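Local coordinates for nitrate transport protein nrtA (Synechocystis sp., PDB 2G29) that binds nitrate as the substrate-binding protein of the NrtABCD ABC transporter, which takes up nitrate and probably also nitrite, at residues Gln281-Ser284 with Trp288-Val291; Val210-Pro215 with Ile297-Gly302; Ala151-Pro156 with Ala204-Cys209; Pro145-Phe150 with Gly183-Thr188; Asp78-Gly83 with Gly243-Trp248. All coordinates share one frame; numbering follows the deposited sequence.

Contact 1. Residues Gln281-Ser284 with Trp288-Val291; sequences QILS and WFKV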
# COMPACT_ATOMS: atom_id res chain seq x y z
N GLN A 281 17.25 -3.89 10.33
CA GLN A 281 17.87 -5.12 10.85
C GLN A 281 16.77 -6.08 11.31
O GLN A 281 16.84 -7.29 11.09
CB GLN A 281 18.75 -4.84 12.05
CG GLN A 281 19.98 -4.04 11.74
CD GLN A 281 20.76 -3.76 13.01
OE1 GLN A 281 20.17 -3.39 14.03
NE2 GLN A 281 22.08 -3.93 12.97
N ILE A 282 15.76 -5.53 11.97
CA ILE A 282 14.63 -6.31 12.44
C ILE A 282 13.87 -6.92 11.27
O ILE A 282 13.65 -8.12 11.24
CB ILE A 282 13.68 -5.44 13.30
CG1 ILE A 282 14.36 -5.05 14.62
CG2 ILE A 282 12.41 -6.22 13.64
CD1 ILE A 282 13.59 -3.96 15.41
N LEU A 283 13.53 -6.09 10.27
CA LEU A 283 12.78 -6.63 9.14
C LEU A 283 13.56 -7.71 8.36
O LEU A 283 12.98 -8.65 7.82
CB LEU A 283 12.41 -5.49 8.18
CG LEU A 283 11.55 -4.39 8.82
CD1 LEU A 283 11.26 -3.29 7.82
CD2 LEU A 283 10.24 -4.99 9.38
N SER A 284 14.88 -7.57 8.33
CA SER A 284 15.71 -8.49 7.59
C SER A 284 15.77 -9.92 8.14
O SER A 284 15.98 -10.86 7.39
CB SER A 284 17.13 -7.90 7.49
OG SER A 284 18.03 -8.80 6.85
N TRP A 288 11.15 -12.40 10.21
CA TRP A 288 10.27 -11.53 9.44
C TRP A 288 10.38 -11.64 7.91
O TRP A 288 9.72 -12.50 7.34
CB TRP A 288 10.47 -10.09 9.92
CG TRP A 288 10.18 -9.96 11.42
CD1 TRP A 288 11.08 -9.68 12.41
CD2 TRP A 288 8.92 -10.18 12.07
NE1 TRP A 288 10.46 -9.72 13.65
CE2 TRP A 288 9.14 -10.03 13.47
CE3 TRP A 288 7.63 -10.49 11.62
CZ2 TRP A 288 8.12 -10.20 14.41
CZ3 TRP A 288 6.60 -10.65 12.57
CH2 TRP A 288 6.86 -10.50 13.95
N PHE A 289 11.18 -10.83 7.23
CA PHE A 289 11.24 -10.92 5.77
C PHE A 289 12.23 -11.93 5.23
O PHE A 289 12.05 -12.42 4.11
CB PHE A 289 11.63 -9.58 5.11
CG PHE A 289 10.69 -8.43 5.39
CD1 PHE A 289 11.03 -7.15 4.94
CD2 PHE A 289 9.51 -8.60 6.10
CE1 PHE A 289 10.20 -6.04 5.19
CE2 PHE A 289 8.68 -7.50 6.36
CZ PHE A 289 9.04 -6.23 5.90
N LYS A 290 13.30 -12.20 5.99
CA LYS A 290 14.36 -13.09 5.52
C LYS A 290 14.86 -12.53 4.16
O LYS A 290 14.94 -13.25 3.15
CB LYS A 290 13.82 -14.52 5.37
CG LYS A 290 14.88 -15.54 5.08
CD LYS A 290 16.06 -15.33 5.98
CE LYS A 290 17.18 -16.30 5.63
NZ LYS A 290 18.46 -15.91 6.31
N VAL A 291 15.22 -11.25 4.18
CA VAL A 291 15.68 -10.50 3.01
C VAL A 291 16.99 -9.79 3.38
O VAL A 291 17.09 -9.28 4.48
CB VAL A 291 14.60 -9.41 2.63
CG1 VAL A 291 15.17 -8.38 1.67
CG2 VAL A 291 13.35 -10.08 2.00
O HOH W 1 18.08 -12.51 6.50
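Leu283 lies beside Phe289 with both side chains pointing the same way, and this pair forms the dense part of the contact. CB of Leu283 sits over one face of the Phe289 ring, displaced toward its rim and 4.0 Å from the ring centroid, a CH-pi contact, while its CD2 approaches CZ of Phe289. Next to this pair Phe289 N donates to Leu283 O at 2.9 Å. Ile282 and Trp288 run alongside each other in the same manner. Ile282 O comes to the edge of the indole at Trp288 CD1, 3.2 Å away, and the CG2 methyl of Ile282 packs on that carbon too, whereas NE1 of Trp288 is spent on Glu53. Toward Ser284 the contact becomes polar and more open. With OG set anti to its backbone N (chi1 176°), Ser284 gives a short hydrogen bond to Val291 O at 2.6 Å, and Val291 N returns a weak one to Ser284 O. A water also donates to Ser284 O and is weakly held by NZ of the exposed Lys290, so solvent reaches this end. The turn after helix 276-284 is thereby folded back on the helix's last residues, and helix 46-53 covers the apolar side through Ile50 against Ile282 and Ile49 against Trp288.

Contact 2. Residues Val210-Pro215 with Ile297-Gly302; sequences VGEPWP and IDRSKG. With NO3 (nitrate ion), chain B.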
# COMPACT_ATOMS: atom_id res chain seq x y z
N VAL A 210 5.29 -3.13 -7.30
CA VAL A 210 5.30 -3.82 -6.00
C VAL A 210 5.99 -2.90 -4.98
O VAL A 210 6.74 -2.01 -5.36
CB VAL A 210 6.10 -5.16 -6.14
CG1 VAL A 210 7.57 -4.87 -6.48
CG2 VAL A 210 6.02 -6.01 -4.87
N GLY A 211 5.70 -3.06 -3.70
CA GLY A 211 6.36 -2.20 -2.71
C GLY A 211 7.74 -2.67 -2.28
O GLY A 211 8.18 -3.81 -2.58
N GLU A 212 8.47 -1.76 -1.61
CA GLU A 212 9.79 -2.11 -1.10
C GLU A 212 9.62 -3.35 -0.20
O GLU A 212 8.59 -3.52 0.47
CB GLU A 212 10.37 -0.96 -0.29
CG GLU A 212 10.63 0.36 -1.04
CD GLU A 212 11.67 0.28 -2.18
OE1 GLU A 212 12.34 -0.78 -2.36
OE2 GLU A 212 11.83 1.31 -2.86
N PRO A 213 10.67 -4.15 -0.06
CA PRO A 213 12.03 -4.02 -0.62
C PRO A 213 12.23 -4.58 -2.03
O PRO A 213 13.35 -4.57 -2.55
CB PRO A 213 12.86 -4.80 0.40
CG PRO A 213 11.95 -6.03 0.64
CD PRO A 213 10.56 -5.36 0.80
N TRP A 214 11.16 -5.02 -2.68
CA TRP A 214 11.36 -5.72 -3.95
C TRP A 214 11.91 -4.92 -5.12
O TRP A 214 12.65 -5.50 -5.93
CB TRP A 214 10.08 -6.55 -4.25
CG TRP A 214 9.63 -7.34 -3.03
CD1 TRP A 214 8.54 -7.04 -2.23
CD2 TRP A 214 10.29 -8.46 -2.39
NE1 TRP A 214 8.48 -7.90 -1.17
CE2 TRP A 214 9.54 -8.78 -1.24
CE3 TRP A 214 11.44 -9.21 -2.68
CZ2 TRP A 214 9.89 -9.83 -0.37
CZ3 TRP A 214 11.81 -10.26 -1.82
CH2 TRP A 214 11.03 -10.56 -0.68
N PRO A 215 11.62 -3.60 -5.22
CA PRO A 215 12.19 -2.84 -6.34
C PRO A 215 13.72 -2.80 -6.18
O PRO A 215 14.44 -2.99 -7.13
CB PRO A 215 11.57 -1.45 -6.16
CG PRO A 215 10.17 -1.80 -5.58
CD PRO A 215 10.55 -2.84 -4.54
N ILE A 297 17.68 -1.27 3.51
CA ILE A 297 18.15 -0.01 4.10
C ILE A 297 18.21 1.22 3.22
O ILE A 297 17.72 2.29 3.63
CB ILE A 297 19.52 -0.24 4.80
CG1 ILE A 297 19.92 0.99 5.63
CG2 ILE A 297 20.60 -0.50 3.76
CD1 ILE A 297 18.98 1.30 6.76
N ASP A 298 18.78 1.11 2.02
CA ASP A 298 18.91 2.33 1.23
C ASP A 298 17.58 3.04 0.95
O ASP A 298 17.49 4.26 1.10
CB ASP A 298 19.64 2.06 -0.08
CG ASP A 298 21.13 1.85 0.14
OD1 ASP A 298 21.63 2.17 1.25
OD2 ASP A 298 21.81 1.37 -0.80
N ARG A 299 16.55 2.28 0.57
CA ARG A 299 15.29 2.94 0.27
C ARG A 299 14.64 3.52 1.51
O ARG A 299 13.93 4.53 1.44
CB ARG A 299 14.34 1.96 -0.44
CG ARG A 299 14.90 1.37 -1.74
CD ARG A 299 15.24 2.45 -2.75
NE ARG A 299 15.78 1.93 -4.01
CZ ARG A 299 15.08 1.46 -5.02
NH1 ARG A 299 13.75 1.41 -4.96
NH2 ARG A 299 15.71 1.09 -6.14
N SER A 300 14.84 2.88 2.66
CA SER A 300 14.32 3.35 3.95
C SER A 300 15.02 4.65 4.42
O SER A 300 14.63 5.24 5.44
CB SER A 300 14.47 2.24 4.99
OG SER A 300 13.53 1.21 4.75
N LYS A 301 16.03 5.07 3.66
CA LYS A 301 16.77 6.32 3.91
C LYS A 301 16.62 7.27 2.73
O LYS A 301 17.27 8.32 2.67
CB LYS A 301 18.26 6.05 4.12
CG LYS A 301 18.61 5.38 5.41
CD LYS A 301 18.27 6.26 6.58
CE LYS A 301 19.30 6.10 7.69
NZ LYS A 301 18.88 6.94 8.84
N GLY A 302 15.79 6.90 1.75
CA GLY A 302 15.59 7.77 0.60
C GLY A 302 16.74 7.79 -0.39
O GLY A 302 16.89 8.75 -1.16
N NO3 B . 3.11 -4.53 -2.27
O1 NO3 B . 3.57 -3.39 -1.69
O2 NO3 B . 3.66 -5.32 -3.22
O3 NO3 B . 1.73 -4.99 -1.83
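Glu212 and Arg299 face each other with CA atoms 7.6 Å apart, the first in the link between strand 207-211 and helix 214-221, where a cis peptide bond precedes Pro213, the second in a turn of helical backbone angles. Both side chains bend at chi2 and cross at about a right angle. NH1 of Arg299 gives a hydrogen bond of 2.8 Å to the syn lone pair of Glu212 OE2, which lies near the guanidinium plane; carboxylate and guanidinium planes stand 89° apart. The arginine stem packs on the acid, its CG 3.3 Å from OE2 of Glu212. Pro215 CB lies 3.8 Å from Arg299 NH1, and NH2 of the arginine is held by Asn305 O. The salt bridge is buried; a glutamine in place of Glu212 would probably leave the guanidinium of Arg299 without its charged mate. One residue before the glutamate, Gly211 N donates to nitrate O2 at 3.1 Å and more weakly to O1; a side chain there would collide with the anion. With Trp73 and Lys240 also bonding nitrate, this strand end, joined to a helix by a two-residue link, is consistent with a site in the cleft of the two-domain C-clamp.

Contact 3. Residues Ala151-Pro156 with Ala204-Cys209; sequences AKVTDP and AMESFC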
# COMPACT_ATOMS: atom_id res chain seq x y z
N ALA A 151 4.60 -3.92 -28.52
CA ALA A 151 4.05 -4.46 -29.75
C ALA A 151 4.88 -5.63 -30.29
O ALA A 151 4.36 -6.50 -31.03
CB ALA A 151 3.96 -3.36 -30.81
N LYS A 152 6.16 -5.69 -29.92
CA LYS A 152 7.03 -6.79 -30.37
C LYS A 152 6.84 -8.04 -29.50
O LYS A 152 7.45 -9.08 -29.76
CB LYS A 152 8.51 -6.36 -30.30
CG LYS A 152 8.81 -5.06 -31.02
CD LYS A 152 10.30 -4.75 -31.06
CE LYS A 152 10.54 -3.40 -31.74
NZ LYS A 152 11.96 -3.12 -32.09
N VAL A 153 5.98 -7.95 -28.49
CA VAL A 153 5.73 -9.06 -27.57
C VAL A 153 4.35 -9.65 -27.80
O VAL A 153 3.41 -8.90 -28.02
CB VAL A 153 5.82 -8.56 -26.08
CG1 VAL A 153 5.51 -9.68 -25.11
CG2 VAL A 153 7.21 -8.00 -25.82
N THR A 154 4.22 -10.97 -27.81
CA THR A 154 2.92 -11.59 -27.95
C THR A 154 2.24 -11.52 -26.57
O THR A 154 2.80 -11.99 -25.59
CB THR A 154 3.05 -13.07 -28.41
OG1 THR A 154 3.66 -13.11 -29.70
CG2 THR A 154 1.66 -13.75 -28.46
N ASP A 155 1.06 -10.91 -26.51
CA ASP A 155 0.30 -10.75 -25.27
C ASP A 155 1.17 -10.40 -24.07
O ASP A 155 1.30 -11.18 -23.11
CB ASP A 155 -0.51 -12.02 -25.01
CG ASP A 155 -1.46 -12.29 -26.14
OD1 ASP A 155 -2.21 -11.37 -26.50
OD2 ASP A 155 -1.45 -13.41 -26.70
N PRO A 156 1.76 -9.20 -24.11
CA PRO A 156 2.62 -8.73 -23.02
C PRO A 156 1.83 -8.59 -21.73
O PRO A 156 0.72 -8.06 -21.71
CB PRO A 156 3.17 -7.39 -23.52
CG PRO A 156 2.16 -6.92 -24.54
CD PRO A 156 1.65 -8.19 -25.19
N ALA A 204 7.99 -13.77 -16.74
CA ALA A 204 6.55 -13.94 -16.65
C ALA A 204 5.81 -12.65 -16.99
O ALA A 204 4.60 -12.67 -17.19
CB ALA A 204 6.17 -14.41 -15.23
N MET A 205 6.52 -11.52 -16.99
CA MET A 205 5.90 -10.24 -17.30
C MET A 205 6.98 -9.25 -17.77
O MET A 205 8.15 -9.43 -17.48
CB MET A 205 5.18 -9.64 -16.07
CG MET A 205 6.09 -9.27 -14.89
SD MET A 205 6.76 -10.67 -13.96
CE MET A 205 7.09 -9.86 -12.33
N GLU A 206 6.56 -8.21 -18.47
CA GLU A 206 7.46 -7.18 -19.01
C GLU A 206 7.77 -6.09 -18.01
O GLU A 206 8.84 -5.48 -18.04
CB GLU A 206 6.80 -6.46 -20.22
CG GLU A 206 6.32 -7.39 -21.32
CD GLU A 206 7.39 -8.35 -21.79
OE1 GLU A 206 7.12 -9.57 -21.78
OE2 GLU A 206 8.49 -7.89 -22.14
N SER A 207 6.80 -5.85 -17.13
CA SER A 207 6.90 -4.76 -16.14
C SER A 207 6.09 -5.19 -14.92
O SER A 207 5.22 -6.05 -15.02
CB SER A 207 6.29 -3.47 -16.74
OG SER A 207 6.38 -2.36 -15.87
N PHE A 208 6.37 -4.56 -13.77
CA PHE A 208 5.64 -4.89 -12.56
C PHE A 208 5.69 -3.77 -11.54
O PHE A 208 6.62 -2.95 -11.53
CB PHE A 208 6.13 -6.23 -11.95
CG PHE A 208 7.58 -6.23 -11.47
CD1 PHE A 208 7.87 -6.13 -10.11
CD2 PHE A 208 8.65 -6.47 -12.37
CE1 PHE A 208 9.20 -6.27 -9.64
CE2 PHE A 208 9.95 -6.61 -11.90
CZ PHE A 208 10.23 -6.51 -10.52
N CYS A 209 4.71 -3.76 -10.65
CA CYS A 209 4.63 -2.76 -9.61
C CYS A 209 4.45 -3.48 -8.28
O CYS A 209 3.55 -4.33 -8.17
CB CYS A 209 3.45 -1.82 -9.88
SG CYS A 209 3.32 -0.47 -8.71
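Glu206 reaches from just before strand 207-211 toward Val153 and Pro156, in the loop that leads from helix 146-151 into strand 157-160. Its CB lies against the ring of Phe150 in that helix, with CE2 of Phe150 3.7 Å from CB of Glu206. The next atom, CG, stands anti to the carbonyl carbon (chi1 -54°) and meets the proline, 3.8 Å from Pro156 CB. A bend at chi2 (-52°) then turns the carboxylate to Val153, which comes from the opposite direction and presents both methyls to it. CD of Glu206 is 4.0 Å from Val153 CG1 and equally far from CG2. At the tip the two oxygens divide the valine between them: OE1 of Glu206 is 3.7 Å from CG1 of Val153, and OE2 is 3.9 Å from CG2. The valine can offer the acid only apolar contact; the polar need of OE2 is met by a hydrogen bond with Tyr134 OH. The acid's aliphatic stem thus packs between Phe150 and Pro156 while its end is tied elsewhere. Backbone bonds from Glu206 to Lys157 and from Pro156 to Ser187 show the setting: the N-terminal ends of neighbouring parallel strands of the mixed sheet in a periplasmic-binding-protein fold.

Contact 4. Residues Pro145-Phe150 with Gly183-Thr188; sequences PLKEAF and GKDFST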
# COMPACT_ATOMS: atom_id res chain seq x y z
N PRO A 145 7.38 5.30 -24.62
CA PRO A 145 8.30 4.47 -25.42
C PRO A 145 7.98 2.98 -25.36
O PRO A 145 8.37 2.20 -26.25
CB PRO A 145 9.68 4.79 -24.84
CG PRO A 145 9.38 5.31 -23.45
CD PRO A 145 8.13 6.14 -23.68
N LEU A 146 7.27 2.56 -24.32
CA LEU A 146 6.92 1.14 -24.21
C LEU A 146 5.88 0.70 -25.21
O LEU A 146 5.72 -0.49 -25.46
CB LEU A 146 6.42 0.84 -22.79
CG LEU A 146 7.46 1.02 -21.70
CD1 LEU A 146 6.74 0.77 -20.35
CD2 LEU A 146 8.63 0.04 -21.85
N LYS A 147 5.15 1.64 -25.79
CA LYS A 147 4.09 1.27 -26.72
C LYS A 147 4.61 0.43 -27.91
O LYS A 147 4.13 -0.68 -28.17
CB LYS A 147 3.41 2.55 -27.22
CG LYS A 147 2.29 2.31 -28.20
CD LYS A 147 1.05 3.13 -27.80
CE LYS A 147 -0.10 2.84 -28.72
NZ LYS A 147 -1.22 2.21 -27.98
N GLU A 148 5.60 0.96 -28.62
CA GLU A 148 6.20 0.24 -29.74
C GLU A 148 6.94 -1.01 -29.28
O GLU A 148 7.00 -2.02 -29.99
CB GLU A 148 7.16 1.14 -30.51
CG GLU A 148 6.52 2.28 -31.29
CD GLU A 148 7.48 2.86 -32.33
OE1 GLU A 148 8.69 3.00 -32.02
OE2 GLU A 148 7.03 3.17 -33.46
N ALA A 149 7.54 -0.97 -28.09
CA ALA A 149 8.28 -2.13 -27.60
C ALA A 149 7.37 -3.29 -27.22
O ALA A 149 7.67 -4.45 -27.50
CB ALA A 149 9.16 -1.73 -26.39
N PHE A 150 6.25 -2.97 -26.56
CA PHE A 150 5.29 -4.01 -26.18
C PHE A 150 4.70 -4.68 -27.43
O PHE A 150 4.32 -5.85 -27.40
CB PHE A 150 4.16 -3.40 -25.33
CG PHE A 150 4.49 -3.28 -23.86
CD1 PHE A 150 3.47 -2.93 -22.96
CD2 PHE A 150 5.77 -3.49 -23.37
CE1 PHE A 150 3.73 -2.80 -21.60
CE2 PHE A 150 6.04 -3.35 -21.98
CZ PHE A 150 5.02 -3.01 -21.12
N GLY A 183 -5.96 -4.45 -21.80
CA GLY A 183 -6.85 -5.23 -22.64
C GLY A 183 -6.57 -5.09 -24.12
O GLY A 183 -7.08 -5.87 -24.93
N LYS A 184 -5.77 -4.09 -24.48
CA LYS A 184 -5.41 -3.85 -25.87
C LYS A 184 -3.91 -3.88 -26.11
O LYS A 184 -3.43 -4.59 -26.99
CB LYS A 184 -5.99 -2.51 -26.35
CG LYS A 184 -7.46 -2.61 -26.72
CD LYS A 184 -8.20 -1.29 -26.53
CE LYS A 184 -9.69 -1.43 -26.84
NZ LYS A 184 -10.50 -0.28 -26.34
N ASP A 185 -3.16 -3.10 -25.33
CA ASP A 185 -1.71 -3.07 -25.49
C ASP A 185 -0.97 -3.97 -24.51
O ASP A 185 0.21 -4.29 -24.71
CB ASP A 185 -1.24 -1.63 -25.34
CG ASP A 185 -1.93 -0.70 -26.32
OD1 ASP A 185 -1.76 -0.90 -27.54
OD2 ASP A 185 -2.67 0.20 -25.88
N PHE A 186 -1.65 -4.37 -23.43
CA PHE A 186 -1.06 -5.27 -22.43
C PHE A 186 -2.19 -5.81 -21.58
O PHE A 186 -3.32 -5.31 -21.64
CB PHE A 186 -0.08 -4.52 -21.54
CG PHE A 186 -0.71 -3.46 -20.71
CD1 PHE A 186 -1.18 -3.74 -19.42
CD2 PHE A 186 -0.91 -2.19 -21.24
CE1 PHE A 186 -1.82 -2.77 -18.69
CE2 PHE A 186 -1.56 -1.20 -20.51
CZ PHE A 186 -2.02 -1.51 -19.21
N SER A 187 -1.89 -6.85 -20.81
CA SER A 187 -2.86 -7.44 -19.89
C SER A 187 -2.21 -7.42 -18.51
O SER A 187 -0.98 -7.57 -18.41
CB SER A 187 -3.16 -8.91 -20.24
OG SER A 187 -3.66 -9.04 -21.55
N THR A 188 -3.02 -7.22 -17.47
CA THR A 188 -2.48 -7.26 -16.12
C THR A 188 -2.60 -8.67 -15.58
O THR A 188 -3.51 -9.43 -15.94
CB THR A 188 -3.23 -6.28 -15.15
OG1 THR A 188 -4.63 -6.50 -15.22
CG2 THR A 188 -2.89 -4.83 -15.46
O HOH W 2 1.61 -1.67 -27.64
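Lys147 and Asp185 supply the ionic part of this contact. NZ of Lys147 is 3.2 Å from Asp185 OD1, a salt bridge whose hydrogen bond is weak, and it stands equally far from OD2. The lysine, with CG trans to N (chi1 -180°), bends at chi2 and again at chi4, which brings its ammonium beside both oxygens. Neither partner depends on the other alone, since NZ of Lys147 also bonds Gly179 O, and Asp185 OD2 accepts from the backbone N of Glu181. Water adds a second polar link: one molecule donates to Lys147 O at 2.8 Å and, weakly, to Asp185 OD1 at 3.5 Å. It therefore joins the helix backbone to the same carboxylate that faces the lysine's tip. The apolar part lies deeper and rests on Phe150, whose CD1 approaches Phe186 CB at 4.1 Å, obliquely to the ring, whereas Leu146 CB, one helical turn earlier, sits over the centre of one face. Asp185 O is a further van der Waals neighbour of the Phe150 ring. The ring of Phe186 itself leads away, toward Leu175 and Val158. Helix 146-151 is thus held to the approach to strand 187-190 by two unlike means. The ionic pair, on the more exposed side, long and shared with backbone groups, probably contributes modestly, while Phe150 gives a buried, chiefly apolar contact.

Contact 5. Residues Asp78-Gly83 with Gly243-Trp248; sequences DNLVLG and GMRADW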
# COMPACT_ATOMS: atom_id res chain seq x y z
N ASP A 78 -8.56 -14.11 1.90
CA ASP A 78 -9.18 -15.36 2.38
C ASP A 78 -9.23 -15.42 3.90
O ASP A 78 -10.27 -15.79 4.49
CB ASP A 78 -8.43 -16.60 1.89
CG ASP A 78 -8.49 -16.79 0.37
OD1 ASP A 78 -9.43 -16.27 -0.29
OD2 ASP A 78 -7.64 -17.50 -0.19
N ASN A 79 -8.14 -15.08 4.55
CA ASN A 79 -8.09 -15.14 6.00
C ASN A 79 -8.96 -14.08 6.67
O ASN A 79 -9.48 -14.31 7.76
CB ASN A 79 -6.63 -15.08 6.47
CG ASN A 79 -5.91 -16.40 6.24
OD1 ASN A 79 -6.52 -17.45 6.43
ND2 ASN A 79 -4.64 -16.36 5.81
N LEU A 80 -9.14 -12.93 6.04
CA LEU A 80 -10.02 -11.90 6.59
C LEU A 80 -11.48 -12.34 6.44
O LEU A 80 -12.29 -12.09 7.32
CB LEU A 80 -9.79 -10.55 5.89
CG LEU A 80 -8.52 -9.82 6.35
CD1 LEU A 80 -8.21 -8.74 5.34
CD2 LEU A 80 -8.71 -9.19 7.72
N VAL A 81 -11.83 -12.97 5.32
CA VAL A 81 -13.20 -13.46 5.12
C VAL A 81 -13.49 -14.55 6.18
O VAL A 81 -14.58 -14.60 6.77
CB VAL A 81 -13.41 -13.98 3.68
CG1 VAL A 81 -14.73 -14.70 3.57
CG2 VAL A 81 -13.41 -12.81 2.70
N LEU A 82 -12.49 -15.37 6.48
CA LEU A 82 -12.67 -16.37 7.52
C LEU A 82 -12.86 -15.79 8.93
O LEU A 82 -13.78 -16.24 9.68
CB LEU A 82 -11.48 -17.31 7.57
CG LEU A 82 -11.39 -18.46 6.59
CD1 LEU A 82 -10.09 -19.18 6.93
CD2 LEU A 82 -12.61 -19.40 6.67
N GLY A 83 -11.98 -14.87 9.33
CA GLY A 83 -12.03 -14.29 10.66
C GLY A 83 -11.26 -15.21 11.59
O GLY A 83 -11.07 -16.40 11.28
N GLY A 243 -6.24 -2.24 8.40
CA GLY A 243 -7.65 -2.59 8.32
C GLY A 243 -8.04 -3.71 9.27
O GLY A 243 -7.23 -4.60 9.54
N MET A 244 -9.27 -3.67 9.76
CA MET A 244 -9.75 -4.72 10.64
C MET A 244 -11.18 -5.10 10.32
O MET A 244 -11.95 -4.30 9.78
CB MET A 244 -9.66 -4.28 12.11
CG MET A 244 -8.22 -4.03 12.64
SD MET A 244 -8.10 -4.22 14.45
CE MET A 244 -8.37 -6.04 14.57
N ARG A 245 -11.55 -6.33 10.63
CA ARG A 245 -12.95 -6.76 10.49
C ARG A 245 -13.79 -5.86 11.41
O ARG A 245 -13.40 -5.60 12.57
CB ARG A 245 -13.12 -8.21 10.93
CG ARG A 245 -12.67 -9.21 9.84
CD ARG A 245 -12.87 -10.66 10.22
NE ARG A 245 -14.25 -10.96 10.61
CZ ARG A 245 -15.00 -11.89 10.05
NH1 ARG A 245 -14.54 -12.61 9.02
NH2 ARG A 245 -16.21 -12.13 10.54
N ALA A 246 -14.92 -5.39 10.89
CA ALA A 246 -15.77 -4.54 11.68
C ALA A 246 -16.40 -5.26 12.85
O ALA A 246 -16.65 -4.63 13.88
CB ALA A 246 -16.86 -3.88 10.78
N ASP A 247 -16.67 -6.55 12.71
CA ASP A 247 -17.28 -7.27 13.83
C ASP A 247 -16.33 -7.32 15.03
O ASP A 247 -16.75 -7.12 16.19
CB ASP A 247 -17.74 -8.69 13.41
CG ASP A 247 -16.60 -9.71 13.37
OD1 ASP A 247 -15.56 -9.44 12.75
OD2 ASP A 247 -16.71 -10.80 14.00
N TRP A 248 -15.04 -7.49 14.78
CA TRP A 248 -14.09 -7.54 15.88
C TRP A 248 -13.96 -6.14 16.53
O TRP A 248 -13.94 -6.02 17.75
CB TRP A 248 -12.73 -8.05 15.38
CG TRP A 248 -11.74 -8.31 16.46
CD1 TRP A 248 -11.45 -9.53 17.01
CD2 TRP A 248 -10.87 -7.36 17.10
NE1 TRP A 248 -10.45 -9.40 17.94
CE2 TRP A 248 -10.07 -8.08 18.02
CE3 TRP A 248 -10.69 -5.98 16.99
CZ2 TRP A 248 -9.10 -7.47 18.82
CZ3 TRP A 248 -9.73 -5.36 17.79
CH2 TRP A 248 -8.93 -6.11 18.69
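An arginine side chain bound to the C-terminal turn of helix 73-82 joins that helix to the end of strand 240-245, an inner strand of the mixed sheet in the domain whose Trp73 and Lys240 bind nitrate. The local axes of helix and strand are 9.3 Å apart and inclined at 38°, and Arg245, the last residue of the strand and the N-cap of helix 246-251, spans the distance. A single nitrogen does the gripping. NH1 of Arg245 donates to Leu80 O at 2.9 Å, a fairly straight bond lying in the carbonyl plane and close to the guanidinium plane, and makes a weaker bond to Val81 O at 3.0 Å. Both carbonyls belong to the last turn of the helix, where a positive charge would be expected to interact well with the partial negative charge of the helix end. Gly83, which leaves the helix with positive phi, places its CA over one face of the guanidinium; any CB there would run into NH1. A glutamine at Arg245 removes the positive charge, which would probably leave Asp247 without its ionic mate and the last-turn carbonyls less firmly gripped. The stem contributes as well: CD of Arg245 lies 3.3 Å from Leu80 O, and the Leu80 side chain reaches toward Arg245 CG while packing on Ile89 and Met115. Asp247, two residues on, holds the guanidinium in turn: NE of Arg245 donates to its OD1 at 2.9 Å with a nearly linear angle of 175°, lying in the guanidinium plane but meeting the carboxylate from above its own plane.

In the fold
Contacts 3 and 4 form one cluster, their centres 7 Å apart and directly touching, and their segments alternate along the chain; both border the mixed sheet containing strands 157-160, 187-190 and 207-211. Strand 207-211 continues from contact 3 into contact 2, their centres 24 Å apart, leading from the sheet's outer end to nitrate. Contacts 1 and 2 touch where Val291 packs on Trp214, and contact 1 falls within the chain span between the two halves of contact 2. Contact 5 belongs to the other five-stranded sheet, its centre 29 Å from that of contact 2 and across the chain's centre; its span encloses contacts 3 and 4, consistent with a two-domain clamp around the anion.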